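Local coordinates for protein beta 1-3 glucanase (Clostridium beijerinckii NCIMB 8052, PDB 5H4E) that probably hydrolyses beta-1,3-glucans, acting as a beta-1,3-glucanase domain of glycoside hydrolase family 64, at residues D156-P161 with G180-L185; N187-S192 with A334-D339; K198-S203 with L213-A218. All blocks are in the same frame, centred on the assembly; numbering follows the deposited sequence.

Contact 1: residues D156-P161 with G180-L185; sequences DQFCYP and GTRADL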
ATOM      1  N   ASP A 156       0.880  -0.284  -5.195  1.00 17.34           N
ATOM      2  CA  ASP A 156       1.870  -0.682  -6.199  1.00 19.08           C
ATOM      3  C   ASP A 156       1.259  -1.398  -7.404  1.00 14.60           C
ATOM      4  O   ASP A 156       1.757  -1.275  -8.526  1.00 16.08           O
ATOM      5  CB  ASP A 156       2.934  -1.597  -5.571  1.00 19.93           C
ATOM      6  CG  ASP A 156       3.967  -0.832  -4.762  1.00 24.94           C
ATOM      7  OD1 ASP A 156       3.942   0.404  -4.772  1.00 31.14           O
ATOM      8  OD2 ASP A 156       4.825  -1.474  -4.125  1.00 31.29           O
ATOM      9  N   GLN A 157       0.184  -2.147  -7.177  1.00 16.52           N
ATOM     10  CA  GLN A 157      -0.334  -3.043  -8.208  1.00 14.38           C
ATOM     11  C   GLN A 157      -1.751  -3.550  -7.937  1.00 17.42           C
ATOM     12  O   GLN A 157      -2.255  -3.470  -6.807  1.00 15.25           O
ATOM     13  CB  GLN A 157       0.596  -4.258  -8.349  1.00 15.66           C
ATOM     14  CG  GLN A 157       0.650  -5.042  -7.058  1.00 18.57           C
ATOM     15  CD  GLN A 157       1.168  -6.464  -7.221  1.00 18.98           C
ATOM     16  OE1 GLN A 157       2.133  -6.710  -7.942  1.00 20.25           O
ATOM     17  NE2 GLN A 157       0.528  -7.403  -6.535  1.00 17.79           N
ATOM     18  N   PHE A 158      -2.377  -4.074  -8.990  1.00 14.72           N
ATOM     19  CA  PHE A 158      -3.446  -5.052  -8.862  1.00 13.24           C
ATOM     20  C   PHE A 158      -3.051  -6.335  -9.575  1.00 16.11           C
ATOM     21  O   PHE A 158      -2.852  -6.330 -10.803  1.00 17.94           O
ATOM     22  CB  PHE A 158      -4.759  -4.555  -9.449  1.00 16.17           C
ATOM     23  CG  PHE A 158      -5.827  -5.614  -9.486  1.00 15.83           C
ATOM     24  CD1 PHE A 158      -6.649  -5.821  -8.392  1.00 16.25           C
ATOM     25  CD2 PHE A 158      -5.988  -6.423 -10.598  1.00 16.57           C
ATOM     26  CE1 PHE A 158      -7.618  -6.820  -8.410  1.00 14.81           C
ATOM     27  CE2 PHE A 158      -6.949  -7.417 -10.630  1.00 16.89           C
ATOM     28  CZ  PHE A 158      -7.760  -7.626  -9.533  1.00 16.89           C
ATOM     29  N   CYS A 159      -2.976  -7.431  -8.830  1.00 15.77           N
ATOM     30  CA  CYS A 159      -2.666  -8.735  -9.420  1.00 17.25           C
ATOM     31  C   CYS A 159      -3.867  -9.683  -9.354  1.00 17.05           C
ATOM     32  O   CYS A 159      -4.316 -10.173 -10.377  1.00 17.82           O
ATOM     33  CB  CYS A 159      -1.452  -9.373  -8.733  1.00 15.93           C
ATOM     34  SG  CYS A 159      -1.048 -11.001  -9.401  1.00 16.31           S
ATOM     35  N   TYR A 160      -4.380  -9.951  -8.151  1.00 15.93           N
ATOM     36  CA  TYR A 160      -5.579 -10.772  -8.022  1.00 15.80           C
ATOM     37  C   TYR A 160      -6.498 -10.183  -6.959  1.00 16.14           C
ATOM     38  O   TYR A 160      -6.029  -9.482  -6.065  1.00 14.07           O
ATOM     39  CB  TYR A 160      -5.221 -12.243  -7.701  1.00 14.27           C
ATOM     40  CG  TYR A 160      -4.488 -12.522  -6.397  1.00 17.44           C
ATOM     41  CD1 TYR A 160      -5.159 -12.484  -5.178  1.00 16.00           C
ATOM     42  CD2 TYR A 160      -3.135 -12.873  -6.394  1.00 15.96           C
ATOM     43  CE1 TYR A 160      -4.499 -12.756  -3.982  1.00 15.82           C
ATOM     44  CE2 TYR A 160      -2.459 -13.159  -5.198  1.00 16.10           C
ATOM     45  CZ  TYR A 160      -3.155 -13.097  -3.996  1.00 18.90           C
ATOM     46  OH  TYR A 160      -2.519 -13.377  -2.807  1.00 15.79           O
ATOM     47  N   PRO A 161      -7.811 -10.443  -7.060  1.00 14.50           N
ATOM     48  CA  PRO A 161      -8.714  -9.821  -6.086  1.00 16.64           C
ATOM     49  C   PRO A 161      -8.578 -10.424  -4.688  1.00 16.97           C
ATOM     50  O   PRO A 161      -8.502 -11.652  -4.542  1.00 16.97           O
ATOM     51  CB  PRO A 161     -10.099 -10.103  -6.663  1.00 16.60           C
ATOM     52  CG  PRO A 161      -9.926 -11.310  -7.514  1.00 15.75           C
ATOM     53  CD  PRO A 161      -8.543 -11.192  -8.094  1.00 15.77           C
ATOM     54  N   GLY A 180     -15.250  -8.594  -7.165  1.00 21.58           N
ATOM     55  CA  GLY A 180     -15.214  -9.047  -8.546  1.00 21.32           C
ATOM     56  C   GLY A 180     -14.111 -10.044  -8.817  1.00 21.09           C
ATOM     57  O   GLY A 180     -13.204 -10.208  -8.002  1.00 22.87           O
ATOM     58  N   THR A 181     -14.200 -10.711  -9.967  1.00 20.33           N
ATOM     59  CA  THR A 181     -13.168 -11.643 -10.416  1.00 21.10           C
ATOM     60  C   THR A 181     -12.008 -10.916 -11.103  1.00 20.61           C
ATOM     61  O   THR A 181     -12.139  -9.779 -11.570  1.00 20.10           O
ATOM     62  CB  THR A 181     -13.722 -12.688 -11.413  1.00 22.29           C
ATOM     63  OG1 THR A 181     -13.938 -12.054 -12.681  1.00 23.68           O
ATOM     64  CG2 THR A 181     -15.028 -13.309 -10.908  1.00 22.33           C
ATOM     65  N   ARG A 182     -10.870 -11.591 -11.163  1.00 18.46           N
ATOM     66  CA  ARG A 182      -9.682 -11.034 -11.778  1.00 18.72           C
ATOM     67  C   ARG A 182      -9.928 -10.671 -13.249  1.00 18.51           C
ATOM     68  O   ARG A 182      -9.672  -9.534 -13.658  1.00 19.40           O
ATOM     69  CB  ARG A 182      -8.525 -12.021 -11.651  1.00 17.89           C
ATOM     70  CG  ARG A 182      -7.188 -11.463 -12.113  1.00 17.89           C
ATOM     71  CD  ARG A 182      -6.078 -12.504 -11.898  1.00 18.50           C
ATOM     72  NE  ARG A 182      -4.777 -12.040 -12.373  1.00 19.97           N
ATOM     73  CZ  ARG A 182      -4.262 -12.300 -13.573  1.00 22.90           C
ATOM     74  NH1 ARG A 182      -3.056 -11.832 -13.883  1.00 22.83           N
ATOM     75  NH2 ARG A 182      -4.932 -13.039 -14.456  1.00 20.83           N
ATOM     76  N   ALA A 183     -10.438 -11.630 -14.023  1.00 20.44           N
ATOM     77  CA  ALA A 183     -10.731 -11.409 -15.443  1.00 21.39           C
ATOM     78  C   ALA A 183     -11.658 -10.220 -15.639  1.00 21.66           C
ATOM     79  O   ALA A 183     -11.415  -9.369 -16.494  1.00 22.67           O
ATOM     80  CB  ALA A 183     -11.350 -12.661 -16.069  1.00 23.40           C
ATOM     81  N   ASP A 184     -12.730 -10.159 -14.860  1.00 20.75           N
ATOM     82  CA  ASP A 184     -13.681  -9.052 -15.010  1.00 20.31           C
ATOM     83  C   ASP A 184     -13.064  -7.715 -14.640  1.00 21.16           C
ATOM     84  O   ASP A 184     -13.337  -6.720 -15.292  1.00 19.10           O
ATOM     85  CB  ASP A 184     -14.932  -9.269 -14.168  1.00 20.83           C
ATOM     86  CG  ASP A 184     -15.837 -10.340 -14.732  1.00 27.72           C
ATOM     87  OD1 ASP A 184     -15.612 -10.804 -15.881  1.00 25.04           O
ATOM     88  OD2 ASP A 184     -16.787 -10.712 -14.018  1.00 23.69           O
ATOM     89  N   LEU A 185     -12.231  -7.692 -13.598  1.00 19.53           N
ATOM     90  CA  LEU A 185     -11.609  -6.441 -13.163  1.00 18.89           C
ATOM     91  C   LEU A 185     -10.577  -5.938 -14.179  1.00 22.18           C
ATOM     92  O   LEU A 185     -10.535  -4.741 -14.498  1.00 18.78           O
ATOM     93  CB  LEU A 185     -10.975  -6.612 -11.778  1.00 18.73           C
ATOM     94  CG  LEU A 185     -11.956  -6.715 -10.609  1.00 17.45           C
ATOM     95  CD1 LEU A 185     -11.243  -7.225  -9.345  1.00 16.24           C
ATOM     96  CD2 LEU A 185     -12.633  -5.358 -10.349  1.00 21.01           C
TER

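Contact 2: residues N187-S192 with A334-D339; sequences NAYKNS and AKFWHD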
ATOM      1  N   ASN A 187     -10.537  -6.599 -17.442  1.00 23.27           N
ATOM      2  CA  ASN A 187     -11.264  -6.133 -18.622  1.00 24.62           C
ATOM      3  C   ASN A 187     -11.949  -4.791 -18.379  1.00 24.62           C
ATOM      4  O   ASN A 187     -11.863  -3.887 -19.209  1.00 23.80           O
ATOM      5  CB  ASN A 187     -12.289  -7.175 -19.063  1.00 22.78           C
ATOM      6  CG  ASN A 187     -11.638  -8.446 -19.598  1.00 29.15           C
ATOM      7  OD1 ASN A 187     -10.522  -8.417 -20.127  1.00 30.99           O
ATOM      8  ND2 ASN A 187     -12.339  -9.565 -19.474  1.00 29.18           N
ATOM      9  N   ALA A 188     -12.628  -4.670 -17.241  1.00 23.50           N
ATOM     10  CA  ALA A 188     -13.293  -3.417 -16.887  1.00 20.58           C
ATOM     11  C   ALA A 188     -12.308  -2.271 -16.787  1.00 24.80           C
ATOM     12  O   ALA A 188     -12.594  -1.175 -17.256  1.00 22.16           O
ATOM     13  CB  ALA A 188     -14.047  -3.555 -15.589  1.00 20.88           C
ATOM     14  N   TYR A 189     -11.152  -2.516 -16.171  1.00 21.07           N
ATOM     15  CA  TYR A 189     -10.132  -1.471 -16.058  1.00 20.84           C
ATOM     16  C   TYR A 189      -9.779  -0.915 -17.441  1.00 23.55           C
ATOM     17  O   TYR A 189      -9.809   0.297 -17.658  1.00 21.64           O
ATOM     18  CB  TYR A 189      -8.868  -2.003 -15.353  1.00 17.94           C
ATOM     19  CG  TYR A 189      -7.769  -0.954 -15.236  1.00 18.52           C
ATOM     20  CD1 TYR A 189      -6.915  -0.689 -16.304  1.00 17.15           C
ATOM     21  CD2 TYR A 189      -7.600  -0.218 -14.070  1.00 16.03           C
ATOM     22  CE1 TYR A 189      -5.934   0.265 -16.219  1.00 17.68           C
ATOM     23  CE2 TYR A 189      -6.608   0.749 -13.973  1.00 16.85           C
ATOM     24  CZ  TYR A 189      -5.781   0.985 -15.060  1.00 20.18           C
ATOM     25  OH  TYR A 189      -4.798   1.940 -14.988  1.00 17.06           O
ATOM     26  N   LYS A 190      -9.437  -1.809 -18.365  1.00 23.11           N
ATOM     27  CA  LYS A 190      -9.015  -1.409 -19.709  1.00 23.47           C
ATOM     28  C   LYS A 190     -10.081  -0.540 -20.394  1.00 25.61           C
ATOM     29  O   LYS A 190      -9.763   0.468 -21.026  1.00 26.13           O
ATOM     30  CB  LYS A 190      -8.700  -2.659 -20.548  1.00 22.83           C
ATOM     31  CG  LYS A 190      -8.167  -2.392 -21.966  1.00 33.98           C
ATOM     32  CD  LYS A 190      -6.868  -1.554 -21.994  1.00 39.63           C
ATOM     33  CE  LYS A 190      -5.655  -2.278 -21.394  1.00 30.18           C
ATOM     34  NZ  LYS A 190      -5.120  -3.441 -22.211  1.00 35.94           N
ATOM     35  N   ASN A 191     -11.346  -0.910 -20.224  1.00 25.78           N
ATOM     36  CA  ASN A 191     -12.452  -0.166 -20.822  1.00 28.28           C
ATOM     37  C   ASN A 191     -12.785   1.149 -20.120  1.00 29.53           C
ATOM     38  O   ASN A 191     -13.365   2.046 -20.725  1.00 31.03           O
ATOM     39  CB  ASN A 191     -13.702  -1.046 -20.865  1.00 29.97           C
ATOM     40  CG  ASN A 191     -13.596  -2.148 -21.905  1.00 33.63           C
ATOM     41  OD1 ASN A 191     -13.225  -1.889 -23.050  1.00 35.51           O
ATOM     42  ND2 ASN A 191     -13.905  -3.381 -21.511  1.00 33.74           N
ATOM     43  N   SER A 192     -12.417   1.268 -18.848  1.00 23.32           N
ATOM     44  CA  SER A 192     -12.803   2.434 -18.048  1.00 23.36           C
ATOM     45  C   SER A 192     -11.841   3.625 -18.116  1.00 26.73           C
ATOM     46  O   SER A 192     -12.268   4.744 -18.378  1.00 24.84           O
ATOM     47  CB  SER A 192     -12.981   2.017 -16.579  1.00 27.53           C
ATOM     48  OG  SER A 192     -13.208   3.146 -15.750  1.00 26.72           O
ATOM     49  N   ALA A 334      -6.292   4.852  -9.106  1.00 13.25           N
ATOM     50  CA  ALA A 334      -6.832   4.784  -7.747  1.00 15.67           C
ATOM     51  C   ALA A 334      -8.356   4.756  -7.767  1.00 17.29           C
ATOM     52  O   ALA A 334      -8.984   3.953  -7.076  1.00 16.06           O
ATOM     53  CB  ALA A 334      -6.343   5.965  -6.913  1.00 13.89           C
ATOM     54  N   LYS A 335      -8.939   5.646  -8.560  1.00 14.56           N
ATOM     55  CA  LYS A 335     -10.398   5.737  -8.663  1.00 16.42           C
ATOM     56  C   LYS A 335     -11.012   4.401  -9.092  1.00 15.77           C
ATOM     57  O   LYS A 335     -12.051   3.998  -8.554  1.00 16.17           O
ATOM     58  CB  LYS A 335     -10.784   6.859  -9.624  1.00 16.78           C
ATOM     59  CG  LYS A 335     -12.279   6.931 -10.021  1.00 18.08           C
ATOM     60  CD  LYS A 335     -13.255   7.088  -8.843  1.00 19.53           C
ATOM     61  CE  LYS A 335     -14.664   7.493  -9.356  1.00 22.83           C
ATOM     62  NZ  LYS A 335     -15.692   7.532  -8.257  1.00 25.14           N
ATOM     63  N   PHE A 336     -10.373   3.695 -10.028  1.00 15.83           N
ATOM     64  CA  PHE A 336     -10.907   2.392 -10.425  1.00 16.14           C
ATOM     65  C   PHE A 336     -11.067   1.435  -9.225  1.00 16.44           C
ATOM     66  O   PHE A 336     -12.097   0.755  -9.091  1.00 16.80           O
ATOM     67  CB  PHE A 336     -10.035   1.712 -11.497  1.00 13.82           C
ATOM     68  CG  PHE A 336     -10.688   0.483 -12.080  1.00 17.41           C
ATOM     69  CD1 PHE A 336     -10.370  -0.780 -11.618  1.00 20.67           C
ATOM     70  CD2 PHE A 336     -11.675   0.609 -13.051  1.00 18.27           C
ATOM     71  CE1 PHE A 336     -11.002  -1.913 -12.134  1.00 20.00           C
ATOM     72  CE2 PHE A 336     -12.305  -0.507 -13.572  1.00 21.71           C
ATOM     73  CZ  PHE A 336     -11.970  -1.768 -13.110  1.00 19.41           C
ATOM     74  N   TRP A 337     -10.072   1.372  -8.346  1.00 16.20           N
ATOM     75  CA  TRP A 337     -10.158   0.394  -7.251  1.00 17.27           C
ATOM     76  C   TRP A 337     -11.240   0.832  -6.256  1.00 15.85           C
ATOM     77  O   TRP A 337     -11.981  -0.000  -5.740  1.00 15.98           O
ATOM     78  CB  TRP A 337      -8.761   0.173  -6.608  1.00 15.86           C
ATOM     79  CG  TRP A 337      -7.828  -0.214  -7.723  1.00 17.35           C
ATOM     80  CD1 TRP A 337      -6.753   0.489  -8.192  1.00 16.73           C
ATOM     81  CD2 TRP A 337      -7.989  -1.336  -8.603  1.00 16.99           C
ATOM     82  NE1 TRP A 337      -6.219  -0.150  -9.295  1.00 17.47           N
ATOM     83  CE2 TRP A 337      -6.966  -1.268  -9.564  1.00 17.10           C
ATOM     84  CE3 TRP A 337      -8.892  -2.409  -8.653  1.00 14.26           C
ATOM     85  CZ2 TRP A 337      -6.829  -2.220 -10.565  1.00 17.04           C
ATOM     86  CZ3 TRP A 337      -8.767  -3.337  -9.652  1.00 15.72           C
ATOM     87  CH2 TRP A 337      -7.735  -3.241 -10.595  1.00 16.03           C
ATOM     88  N   HIS A 338     -11.383   2.135  -6.044  1.00 15.51           N
ATOM     89  CA  HIS A 338     -12.466   2.618  -5.204  1.00 19.28           C
ATOM     90  C   HIS A 338     -13.805   2.187  -5.793  1.00 19.50           C
ATOM     91  O   HIS A 338     -14.704   1.768  -5.064  1.00 17.52           O
ATOM     92  CB  HIS A 338     -12.402   4.140  -5.039  1.00 15.87           C
ATOM     93  CG  HIS A 338     -11.291   4.587  -4.137  1.00 16.96           C
ATOM     94  ND1 HIS A 338     -11.401   4.581  -2.765  1.00 16.91           N
ATOM     95  CD2 HIS A 338     -10.040   5.022  -4.415  1.00 17.78           C
ATOM     96  CE1 HIS A 338     -10.264   5.000  -2.233  1.00 19.77           C
ATOM     97  NE2 HIS A 338      -9.420   5.270  -3.215  1.00 16.60           N
ATOM     98  N   ASP A 339     -13.918   2.241  -7.118  1.00 16.47           N
ATOM     99  CA  ASP A 339     -15.182   1.909  -7.775  1.00 16.92           C
ATOM    100  C   ASP A 339     -15.422   0.405  -7.782  1.00 18.52           C
ATOM    101  O   ASP A 339     -16.512  -0.051  -8.136  1.00 20.12           O
ATOM    102  CB  ASP A 339     -15.218   2.449  -9.212  1.00 17.31           C
ATOM    103  CG  ASP A 339     -15.476   3.945  -9.269  1.00 19.43           C
ATOM    104  OD1 ASP A 339     -15.908   4.532  -8.255  1.00 18.67           O
ATOM    105  OD2 ASP A 339     -15.251   4.538 -10.345  1.00 20.10           O
TER

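Contact 3: residues K198-S203 with L213-A218; sequences KSLVHS and LGTFTA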
ATOM      1  N   LYS A 198      -4.290   3.257 -19.591  1.00 18.68           N
ATOM      2  CA  LYS A 198      -4.673   1.953 -20.131  1.00 22.25           C
ATOM      3  C   LYS A 198      -3.521   0.948 -20.200  1.00 24.53           C
ATOM      4  O   LYS A 198      -3.716  -0.239 -19.916  1.00 22.38           O
ATOM      5  CB  LYS A 198      -5.295   2.114 -21.528  1.00 23.22           C
ATOM      6  CG  LYS A 198      -6.679   2.758 -21.520  1.00 27.57           C
ATOM      7  CD  LYS A 198      -7.413   2.488 -22.834  1.00 30.67           C
ATOM      8  CE  LYS A 198      -8.827   3.076 -22.826  1.00 30.77           C
ATOM      9  NZ  LYS A 198      -8.781   4.523 -23.098  1.00 37.11           N
ATOM     10  N   SER A 199      -2.326   1.401 -20.573  1.00 22.06           N
ATOM     11  CA  SER A 199      -1.230   0.447 -20.785  1.00 21.89           C
ATOM     12  C   SER A 199      -0.559   0.046 -19.475  1.00 22.65           C
ATOM     13  O   SER A 199       0.441  -0.669 -19.480  1.00 21.72           O
ATOM     14  CB  SER A 199      -0.185   1.010 -21.756  1.00 24.76           C
ATOM     15  OG  SER A 199       0.578   2.061 -21.180  1.00 24.91           O
ATOM     16  N   LEU A 200      -1.113   0.493 -18.353  1.00 18.74           N
ATOM     17  CA  LEU A 200      -0.660  -0.002 -17.053  1.00 19.65           C
ATOM     18  C   LEU A 200      -1.006  -1.477 -16.909  1.00 18.81           C
ATOM     19  O   LEU A 200      -0.419  -2.184 -16.089  1.00 17.70           O
ATOM     20  CB  LEU A 200      -1.292   0.806 -15.910  1.00 16.20           C
ATOM     21  CG  LEU A 200      -0.794   2.249 -15.823  1.00 17.67           C
ATOM     22  CD1 LEU A 200      -1.505   3.022 -14.676  1.00 16.32           C
ATOM     23  CD2 LEU A 200       0.730   2.310 -15.679  1.00 15.64           C
ATOM     24  N   VAL A 201      -1.976  -1.926 -17.706  1.00 19.02           N
ATOM     25  CA  VAL A 201      -2.402  -3.317 -17.715  1.00 17.52           C
ATOM     26  C   VAL A 201      -1.368  -4.215 -18.378  1.00 19.54           C
ATOM     27  O   VAL A 201      -1.018  -4.007 -19.544  1.00 19.57           O
ATOM     28  CB  VAL A 201      -3.724  -3.503 -18.486  1.00 21.42           C
ATOM     29  CG1 VAL A 201      -4.133  -4.972 -18.507  1.00 21.39           C
ATOM     30  CG2 VAL A 201      -4.806  -2.661 -17.882  1.00 21.60           C
ATOM     31  N   HIS A 202      -0.887  -5.206 -17.634  1.00 19.27           N
ATOM     32  CA  HIS A 202      -0.097  -6.289 -18.211  1.00 17.82           C
ATOM     33  C   HIS A 202      -0.875  -7.561 -17.978  1.00 19.65           C
ATOM     34  O   HIS A 202      -1.891  -7.540 -17.286  1.00 18.74           O
ATOM     35  CB  HIS A 202       1.305  -6.364 -17.579  1.00 18.61           C
ATOM     36  CG  HIS A 202       2.171  -5.180 -17.899  1.00 19.02           C
ATOM     37  ND1 HIS A 202       3.397  -5.294 -18.524  1.00 17.94           N
ATOM     38  CD2 HIS A 202       1.966  -3.853 -17.717  1.00 22.09           C
ATOM     39  CE1 HIS A 202       3.920  -4.092 -18.689  1.00 20.30           C
ATOM     40  NE2 HIS A 202       3.073  -3.199 -18.206  1.00 20.20           N
ATOM     41  N   SER A 203      -0.410  -8.676 -18.530  1.00 18.80           N
ATOM     42  CA  SER A 203      -1.167  -9.910 -18.396  1.00 21.39           C
ATOM     43  C   SER A 203      -1.140 -10.424 -16.948  1.00 22.28           C
ATOM     44  O   SER A 203      -2.095 -11.060 -16.498  1.00 22.23           O
ATOM     45  CB  SER A 203      -0.633 -10.976 -19.362  1.00 21.80           C
ATOM     46  OG  SER A 203       0.695 -11.325 -19.031  1.00 20.57           O
ATOM     47  N   LEU A 213       6.598  -1.319 -13.801  1.00 19.24           N
ATOM     48  CA  LEU A 213       6.666  -0.968 -15.225  1.00 18.22           C
ATOM     49  C   LEU A 213       5.628   0.097 -15.603  1.00 19.73           C
ATOM     50  O   LEU A 213       5.291   0.270 -16.776  1.00 17.15           O
ATOM     51  CB  LEU A 213       6.470  -2.214 -16.094  1.00 21.64           C
ATOM     52  CG  LEU A 213       7.434  -3.383 -15.862  1.00 21.81           C
ATOM     53  CD1 LEU A 213       7.106  -4.552 -16.800  1.00 19.10           C
ATOM     54  CD2 LEU A 213       8.894  -2.949 -16.032  1.00 23.00           C
ATOM     55  N   GLY A 214       5.133   0.805 -14.596  1.00 18.90           N
ATOM     56  CA  GLY A 214       4.196   1.897 -14.808  1.00 16.37           C
ATOM     57  C   GLY A 214       4.774   3.022 -15.657  1.00 21.34           C
ATOM     58  O   GLY A 214       5.986   3.260 -15.661  1.00 19.57           O
ATOM     59  N   THR A 215       3.887   3.739 -16.343  1.00 21.84           N
ATOM     60  CA  THR A 215       4.283   4.724 -17.339  1.00 20.90           C
ATOM     61  C   THR A 215       4.356   6.158 -16.821  1.00 22.43           C
ATOM     62  O   THR A 215       4.520   7.099 -17.609  1.00 21.48           O
ATOM     63  CB  THR A 215       3.319   4.689 -18.519  1.00 21.62           C
ATOM     64  OG1 THR A 215       1.978   4.874 -18.042  1.00 21.97           O
ATOM     65  CG2 THR A 215       3.422   3.339 -19.232  1.00 21.81           C
ATOM     66  N   PHE A 216       4.247   6.333 -15.510  1.00 18.77           N
ATOM     67  CA  PHE A 216       4.193   7.678 -14.951  1.00 22.43           C
ATOM     68  C   PHE A 216       5.457   8.031 -14.178  1.00 19.97           C
ATOM     69  O   PHE A 216       5.527   9.074 -13.518  1.00 19.81           O
ATOM     70  CB  PHE A 216       2.961   7.837 -14.055  1.00 20.89           C
ATOM     71  CG  PHE A 216       1.647   7.878 -14.808  1.00 19.92           C
ATOM     72  CD1 PHE A 216       1.162   6.753 -15.460  1.00 18.05           C
ATOM     73  CD2 PHE A 216       0.890   9.042 -14.840  1.00 22.37           C
ATOM     74  CE1 PHE A 216      -0.044   6.779 -16.133  1.00 20.20           C
ATOM     75  CE2 PHE A 216      -0.326   9.087 -15.521  1.00 22.03           C
ATOM     76  CZ  PHE A 216      -0.802   7.956 -16.165  1.00 17.40           C
ATOM     77  N   THR A 217       6.464   7.169 -14.267  1.00 18.93           N
ATOM     78  CA  THR A 217       7.768   7.494 -13.726  1.00 21.71           C
ATOM     79  C   THR A 217       8.397   8.595 -14.573  1.00 26.32           C
ATOM     80  O   THR A 217       7.909   8.914 -15.667  1.00 23.17           O
ATOM     81  CB  THR A 217       8.708   6.273 -13.696  1.00 22.51           C
ATOM     82  OG1 THR A 217       9.045   5.913 -15.037  1.00 25.08           O
ATOM     83  CG2 THR A 217       8.037   5.089 -13.014  1.00 26.44           C
ATOM     84  N   ALA A 218       9.495   9.156 -14.074  1.00 26.14           N
ATOM     85  CA  ALA A 218      10.090  10.351 -14.650  1.00 25.17           C
ATOM     86  C   ALA A 218      10.610  10.097 -16.055  1.00 26.89           C
ATOM     87  O   ALA A 218      10.745  11.017 -16.855  1.00 26.13           O
ATOM     88  CB  ALA A 218      11.217  10.867 -13.744  1.00 25.37           C
TER
HETATM   89  O   HOH W   1      -0.055   3.508 -19.170  1.00 21.48           O
HETATM   90  O   HOH W   2       3.049  -0.572 -18.205  1.00 23.69           O

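Contact 1: residues D156-P161 with G180-L185
F158 and L185 form the tight inner part of this contact. The CZ atom of F158 lies 3.5 Å from CD1 of L185, and the two side chains cross at about a right angle. F158 carries CG anti to its own N (chi1 173°), which swings the ring toward the first turn of helix 182-192. L185 CD1 also reaches CB of P161 at 4.1 Å. P161 fits against the start of the helix, with its CD 3.7 Å from R182 CB and its CB 3.4 Å from the carbonyl O of G180. F158, P161 and L185 are all buried, and they meet by van der Waals contact.

R182 supplies the polar link. Its chain runs extended from CG to NE and lays the guanidinium beside the backbone of C159. The NE group donates to the O of C159 at 2.8 Å, with an N-H...O angle of 144°. The carbonyl meets the guanidinium near its plane, and NH1 goes on to bond the backbone O of D204.

The other side is looser and more open to solvent. G180 is exposed where it borders P161, and R182 is partly exposed. T181 barely touches the loop. It is instead the N-cap of the helix, and its OG1 accepts from D184 N at 3.1 Å.

The contact thus seats the N-terminal end of helix 182-192 on the loop between strands 157-158 and 162-168. Strand 157-158 pairs with strand 206-207, and the F158 ring stacks on W337 of helix 332-339.

Contact 2: residues N187-S192 with A334-D339
F336 has the most surface buried here, and Y189 comes second. The F336 ring projects from helix 332-339 against the backbone of helix 182-192 at A188 and Y189. Its CG is anti to the backbone N (chi1 -170°), which carries the ring across to the other helix. One face of the ring takes the CA of Y189 as a CH-pi contact. That CA lies 3.8 Å from the ring centroid, displaced toward the rim. The CZ atom of F336 also comes within 3.3 Å of Y189 N.

The phenol ring of Y189 completes the arrangement. It turns an edge to the F336 face in a T-shaped pair, with centroids 5.3 Å apart and planes at 75°. Its CD2 makes the approach, 3.7 Å from F336 CG. The same CD2 sits 4.1 Å from CZ2 of W337, so Y189 touches both aromatic residues. Its hydroxyl bonds to the backbone O of F197.

Smaller groups border the F336 ring. A188 CB lies at its edge, 3.7 Å from F336 CZ. S192 CB lies 4.0 Å from CE2 of F336 on the exposed side of the contact.

The segment axes approach to 10.9 Å with 131° between their directions, a spacing filled largely by F336 and Y189. F336 also stacks with H340. The K335-D339 salt bridge stays within helix 332-339. The chemistry is therefore aromatic and apolar. No polar bond joins the two helices here, so the contact rests on the fit of rings and C-H groups between largely buried residues.

Contact 3: residues K198-S203 with L213-A218
This is a loop-to-loop contact bridged by two waters and packed by leucines from both loops. It joins the stretch after helix 195-198 to the one that follows strand 206-207. The polar part depends on the waters. Water 1 lies between the hydroxyls of S199 and T215. It is 2.6 Å from S199 OG and donates to T215 OG1 at 2.7 Å. T215 OG1 is also bonded to the side-chain O of N222, so the hydroxyl links the bridge to the 213-218 loop's own neighbours.

Water 2 has three protein partners. It donates to the backbone O atoms of S199 and L213, the latter at 2.8 Å. It also lies 2.6 Å from NE2 of H202, at the edge of the imidazole and in its plane. The water thus links the H202 ring and S199 O on one loop to L213 O on the other. The ring also touches L213, where H202 CE1 is 3.7 Å from L213 CD1 and the side chains cross at about a right angle.

L200 gives most of the apolar part. Its CG is anti to the carbonyl carbon (chi1 -69°), and the branches diverge from there. CD2 presses on the opposite backbone, 3.6 Å from G214 CA and 3.5 Å from T215 N. CD1 heads for the F216 ring and stays 4.3 Å from F216 CE1. S199 OG also faces the methyl CG2 of T215.

A type I turn from K198 to V201 shapes the first loop. L200 packs on Y189 of helix 182-192 and on I206 of strand 206-207. F216 meets L283 of helix 279-284, and H202 stands edge-to-face with Y207.

Contacts 1 and 2 share helix 182-192, using its first and last turns, and their centres are about 10 Å apart. They touch where F158 CG comes 3.2 Å from W337 CH2, so their packing is continuous at this point. Contact 3 lies about 14 Å from contact 2 and about 15 Å from contact 1, centre to centre. Y189 joins it to contact 2, with Y189 CD1 3.3 Å from V201 CG2. A probable hydrogen bond from R182 NH1 to S203 O, 2.9 Å, joins it to contact 1. Strand 206-207 runs among all three. None includes a bound ligand; they are packing within the glucanase fold, and their relation to the active site is not established.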